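Local coordinates for aromatic-amino-acid:2-oxoglutarate transaminase (Candida albicans, PDB 6HND), which probably transfers amino groups between aromatic amino acids, possibly also 2-aminoadipate, and 2-oxo acids such as 2-oxoglutarate, using pyridoxal 5'-phosphate as cofactor, at residues L140-A143 / R144-I148; Y365-V368 / V369-A373. All blocks are in the same frame, centred on the assembly; numbering follows the deposited sequence.

Interaction 1. Residues L140-A143 / R144-I148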
loop_
_atom_site.group_PDB
_atom_site.type_symbol
_atom_site.label_atom_id
_atom_site.label_comp_id
_atom_site.label_asym_id
_atom_site.label_seq_id
_atom_site.Cartn_x
_atom_site.Cartn_y
_atom_site.Cartn_z
ATOM N N LEU B 140 11.371 -4.139 11.481
ATOM C CA LEU B 140 10.564 -5.042 12.334
ATOM C C LEU B 140 11.242 -5.110 13.709
ATOM O O LEU B 140 10.533 -4.886 14.677
ATOM C CB LEU B 140 10.433 -6.424 11.705
ATOM C CG LEU B 140 9.428 -6.538 10.558
ATOM C CD1 LEU B 140 9.552 -7.905 9.872
ATOM C CD2 LEU B 140 7.989 -6.291 11.025
ATOM N N GLN B 141 12.565 -5.325 13.789
ATOM C CA GLN B 141 13.257 -5.436 15.101
ATOM C C GLN B 141 13.095 -4.113 15.864
ATOM O O GLN B 141 12.735 -4.177 17.070
ATOM C CB GLN B 141 14.738 -5.838 15.026
ATOM C CG GLN B 141 15.303 -6.330 16.372
ATOM C CD GLN B 141 14.423 -7.369 17.048
ATOM O OE1 GLN B 141 13.982 -8.327 16.433
ATOM N NE2 GLN B 141 14.110 -7.196 18.321
ATOM N N PHE B 142 13.304 -2.962 15.216
ATOM C CA PHE B 142 13.150 -1.650 15.891
ATOM C C PHE B 142 11.748 -1.538 16.489
ATOM O O PHE B 142 11.645 -1.120 17.643
ATOM C CB PHE B 142 13.385 -0.469 14.963
ATOM C CG PHE B 142 12.791 0.801 15.498
ATOM C CD1 PHE B 142 13.474 1.550 16.432
ATOM C CD2 PHE B 142 11.533 1.211 15.101
ATOM C CE1 PHE B 142 12.914 2.704 16.939
ATOM C CE2 PHE B 142 10.975 2.363 15.620
ATOM C CZ PHE B 142 11.662 3.098 16.538
ATOM N N ALA B 143 10.709 -1.903 15.736
ATOM C CA ALA B 143 9.304 -1.861 16.222
ATOM C C ALA B 143 9.137 -2.814 17.427
ATOM O O ALA B 143 8.483 -2.386 18.381
ATOM C CB ALA B 143 8.299 -2.150 15.117
ATOM N N ARG B 144 9.688 -4.039 17.407
ATOM C CA ARG B 144 9.644 -4.938 18.600
ATOM C C ARG B 144 10.258 -4.200 19.802
ATOM O O ARG B 144 9.605 -4.111 20.841
ATOM C CB ARG B 144 10.380 -6.266 18.394
ATOM C CG ARG B 144 9.716 -7.186 17.380
ATOM C CD ARG B 144 10.370 -8.558 17.193
ATOM N NE ARG B 144 9.809 -9.183 15.995
ATOM C CZ ARG B 144 10.413 -9.318 14.808
ATOM N NH1 ARG B 144 11.658 -8.918 14.611
ATOM N NH2 ARG B 144 9.758 -9.890 13.812
ATOM N N ASP B 145 11.475 -3.687 19.647
ATOM C CA ASP B 145 12.278 -3.076 20.733
ATOM C C ASP B 145 11.527 -1.876 21.308
ATOM O O ASP B 145 11.500 -1.738 22.546
ATOM C CB ASP B 145 13.671 -2.721 20.213
ATOM C CG ASP B 145 14.534 -3.953 19.927
ATOM O OD1 ASP B 145 14.118 -5.045 20.322
ATOM O OD2 ASP B 145 15.614 -3.811 19.299
ATOM N N PHE B 146 10.915 -1.065 20.437
ATOM C CA PHE B 146 10.153 0.157 20.786
ATOM C C PHE B 146 8.945 -0.234 21.625
ATOM O O PHE B 146 8.678 0.446 22.625
ATOM C CB PHE B 146 9.731 0.914 19.521
ATOM C CG PHE B 146 8.987 2.201 19.770
ATOM C CD1 PHE B 146 9.652 3.337 20.206
ATOM C CD2 PHE B 146 7.622 2.284 19.538
ATOM C CE1 PHE B 146 8.961 4.514 20.445
ATOM C CE2 PHE B 146 6.933 3.462 19.780
ATOM C CZ PHE B 146 7.604 4.578 20.224
ATOM N N ILE B 147 8.205 -1.266 21.196
ATOM C CA ILE B 147 6.994 -1.764 21.918
ATOM C C ILE B 147 7.428 -2.427 23.241
ATOM O O ILE B 147 6.760 -2.219 24.255
ATOM C CB ILE B 147 6.144 -2.671 21.009
ATOM C CG1 ILE B 147 5.253 -1.826 20.107
ATOM C CG2 ILE B 147 5.291 -3.660 21.778
ATOM C CD1 ILE B 147 4.055 -1.225 20.816
ATOM N N ILE B 148 8.534 -3.156 23.270
ATOM C CA ILE B 148 9.049 -3.725 24.546
ATOM C C ILE B 148 9.317 -2.557 25.514
ATOM O O ILE B 148 8.869 -2.644 26.659
ATOM C CB ILE B 148 10.282 -4.626 24.308
ATOM C CG1 ILE B 148 9.912 -5.922 23.583
ATOM C CG2 ILE B 148 10.999 -4.910 25.616
ATOM C CD1 ILE B 148 11.129 -6.749 23.110
#

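Interaction 2. Residues Y365-V368 / V369-A373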
loop_
_atom_site.group_PDB
_atom_site.type_symbol
_atom_site.label_atom_id
_atom_site.label_comp_id
_atom_site.label_asym_id
_atom_site.label_seq_id
_atom_site.Cartn_x
_atom_site.Cartn_y
_atom_site.Cartn_z
ATOM N N TYR B 365 -3.562 -11.678 3.970
ATOM C CA TYR B 365 -4.444 -10.579 3.463
ATOM C C TYR B 365 -3.608 -9.559 2.679
ATOM O O TYR B 365 -4.029 -9.127 1.596
ATOM C CB TYR B 365 -5.141 -9.824 4.598
ATOM C CG TYR B 365 -6.134 -8.762 4.173
ATOM C CD1 TYR B 365 -7.015 -8.979 3.128
ATOM C CD2 TYR B 365 -6.217 -7.552 4.836
ATOM C CE1 TYR B 365 -7.971 -8.044 2.775
ATOM C CE2 TYR B 365 -7.157 -6.598 4.490
ATOM C CZ TYR B 365 -8.056 -6.853 3.469
ATOM O OH TYR B 365 -8.984 -5.924 3.106
ATOM N N SER B 366 -2.459 -9.158 3.226
ATOM C CA SER B 366 -1.577 -8.139 2.614
ATOM C C SER B 366 -1.148 -8.630 1.231
ATOM O O SER B 366 -1.075 -7.804 0.284
ATOM C CB SER B 366 -0.417 -7.874 3.497
ATOM O OG SER B 366 -0.882 -7.482 4.769
ATOM N N ASP B 367 -0.889 -9.934 1.125
ATOM C CA ASP B 367 -0.463 -10.587 -0.130
ATOM C C ASP B 367 -1.530 -10.365 -1.214
ATOM O O ASP B 367 -1.187 -10.425 -2.387
ATOM C CB ASP B 367 -0.195 -12.069 0.106
ATOM C CG ASP B 367 1.190 -12.421 0.638
ATOM O OD1 ASP B 367 2.130 -11.575 0.542
ATOM O OD2 ASP B 367 1.312 -13.560 1.150
ATOM N N VAL B 368 -2.790 -10.125 -0.847
ATOM C CA VAL B 368 -3.867 -9.859 -1.836
ATOM C C VAL B 368 -3.948 -8.363 -2.165
ATOM O O VAL B 368 -3.822 -8.013 -3.372
ATOM C CB VAL B 368 -5.207 -10.407 -1.333
ATOM C CG1 VAL B 368 -6.303 -10.184 -2.362
ATOM C CG2 VAL B 368 -5.096 -11.879 -0.956
ATOM N N VAL B 369 -4.135 -7.506 -1.158
ATOM C CA VAL B 369 -4.660 -6.127 -1.344
ATOM C C VAL B 369 -3.599 -5.045 -1.100
ATOM O O VAL B 369 -3.872 -3.896 -1.508
ATOM C CB VAL B 369 -5.888 -5.867 -0.451
ATOM C CG1 VAL B 369 -6.947 -6.957 -0.580
ATOM C CG2 VAL B 369 -5.509 -5.641 1.005
ATOM N N ASN B 370 -2.480 -5.335 -0.426
ATOM C CA ASN B 370 -1.428 -4.314 -0.146
ATOM C C ASN B 370 -0.080 -5.022 0.033
ATOM O O ASN B 370 0.285 -5.318 1.194
ATOM C CB ASN B 370 -1.802 -3.436 1.055
ATOM C CG ASN B 370 -0.869 -2.263 1.239
ATOM O OD1 ASN B 370 0.104 -2.153 0.503
ATOM N ND2 ASN B 370 -1.125 -1.413 2.230
ATOM N N ARG B 371 0.634 -5.250 -1.073
ATOM C CA ARG B 371 1.845 -6.129 -1.129
ATOM C C ARG B 371 3.112 -5.362 -0.708
ATOM O O ARG B 371 4.080 -5.318 -1.476
ATOM C CB ARG B 371 1.962 -6.770 -2.514
ATOM C CG ARG B 371 0.895 -7.825 -2.745
ATOM C CD ARG B 371 0.756 -8.190 -4.207
ATOM N NE ARG B 371 1.921 -8.917 -4.738
ATOM C CZ ARG B 371 2.169 -10.206 -4.538
ATOM N NH1 ARG B 371 1.356 -10.930 -3.792
ATOM N NH2 ARG B 371 3.245 -10.760 -5.059
ATOM N N GLY B 372 3.095 -4.782 0.489
ATOM C CA GLY B 372 4.299 -4.219 1.121
ATOM C C GLY B 372 4.272 -2.710 1.199
ATOM O O GLY B 372 3.865 -2.037 0.200
ATOM N N ALA B 373 4.700 -2.202 2.350
ATOM C CA ALA B 373 5.139 -0.804 2.514
ATOM C C ALA B 373 6.347 -0.558 1.614
ATOM O O ALA B 373 7.170 -1.464 1.473
ATOM C CB ALA B 373 5.464 -0.517 3.954
#

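Interaction 1. Residues L140-A143 / R144-I148
Gln-141 bridges Arg-144 (i+3, through OE1) and Asp-145 (i+4, through NE2) with one side-chain amide, along one face of the alpha-helix 137-151. The helix packs on the large mixed sheet of this aminotransferase of class I.

Two side-chain hydrogen bonds use the two ends of the amide. Arg-144 NH1 donates to Gln-141 OE1 at 3.0 Å; the oxygen lies near the guanidinium plane, but the donor stands 42° above the amide carbonyl plane. On the other end of the amide, Gln-141 NE2 gives a hydrogen to Asp-145 OD1 at 2.9 Å, and it meets the carboxylate from above its plane. With CG anti to the backbone N (chi1 -163°) and a bend at chi2, the glutamine carries its amide forward along the helix, toward the next turn, where both partners lie. With both ends engaged, rotation of the amide is restricted. The arginine chain is extended from CG to NE, and NH2 of the same guanidinium is bonded to Asn-159 OD1.

The backbone bonds are regular i to i+4 helix bonds, for example Asp-145 N to Gln-141 O at 2.9 Å.

The aromatic contact lies on another side of the helix. Phe-142 and Phe-146 run side by side, their planes 24° apart but slid so far that the rings barely overlap, with centroids 5.8 Å apart. The Phe-146 ring is also met edge-to-face by Tyr-285, while Leu-396 and Ile-399 of helix 392-418 pack against it. Ala-143 and Ile-147 turn to the sheet, both touching Phe-351. Phe-146 CB lies over one face of the Phe-142 ring, offset toward its rim, 4.2 Å from Phe-142 CZ.

Interaction 2. Residues Y365-V368 / V369-A373
Val-369 lays its methyls against the ring of Tyr-365 at the C-terminal end of helix 356-369, where the chain leaves the alpha-helix and turns through an inverse gamma turn centred on Arg-371.

The tightly packed part is apolar. Val-369 CG2 sits over one face of the tyrosine ring, 3.9 Å from the Tyr-365 centroid and 17° off the ring normal, a CH-pi contact. The second methyl, Val-369 CG1, reaches Tyr-365 CE1 at 3.7 Å and also packs against Val-368 CG1. The tyrosine has CG anti to its own N (chi1 -176°), which swings the ring along the helix to meet the valine one turn later; its hydroxyl is bonded to Asn-171 ND2. Behind this packing Tyr-365 O accepts from two backbone donors, Val-368 N and Val-369 N. Ser-366 O takes Asn-370 N at 2.9 Å, the last of these helical bonds before the helix gives out: Asn-370 is the first residue with non-helical backbone angles. Its side-chain ND2 is bonded to Thr-164 OG1 and Asp-168 OD1, tying the helix end to the connection after strand 158-163 (Thr-164) and to the first turn of helix 166-177 (Asp-168).

The looser side is polar. Partly exposed Arg-371, bent at chi3, touches the helix mainly through one backbone carbonyl, and its side chain comes within about 5 Å of a bound pyridoxal phosphate; it also packs on Ser-167 of the second subunit. Asp-367 OD1 is 4.4 Å from Arg-371 NH1, well out of the guanidinium plane, so that only the opposite charges relate them; the carboxylate's stronger partner is Lys-363. The bond that does form runs from Arg-371 NH1 to Asp-367 O, 2.9 Å, in the carbonyl plane on a lone pair and in the guanidinium plane.

Overall arrangement
Along the chain, interaction 1 closes on helix 137-151 well before interaction 2 opens at the end of helix 356-369. Their centres are about 21 Å apart and their nearest atoms about 9 Å, so they do not touch directly. Strand 158-163, an outermost strand of the mixed seven-stranded sheet, links them: Leu-140 and Arg-144 pack on Val-160, whereas Ser-366 meets Phe-161; Ile-162 touches both Leu-140 and Ala-373. Their surroundings differ. Residues 140-148 contact no other chain, with Phe-146 about 14 Å from a bound cofactor, while residues 365-373 adjoin the second subunit, placing interaction 2 at the dimer interface near a cofactor site.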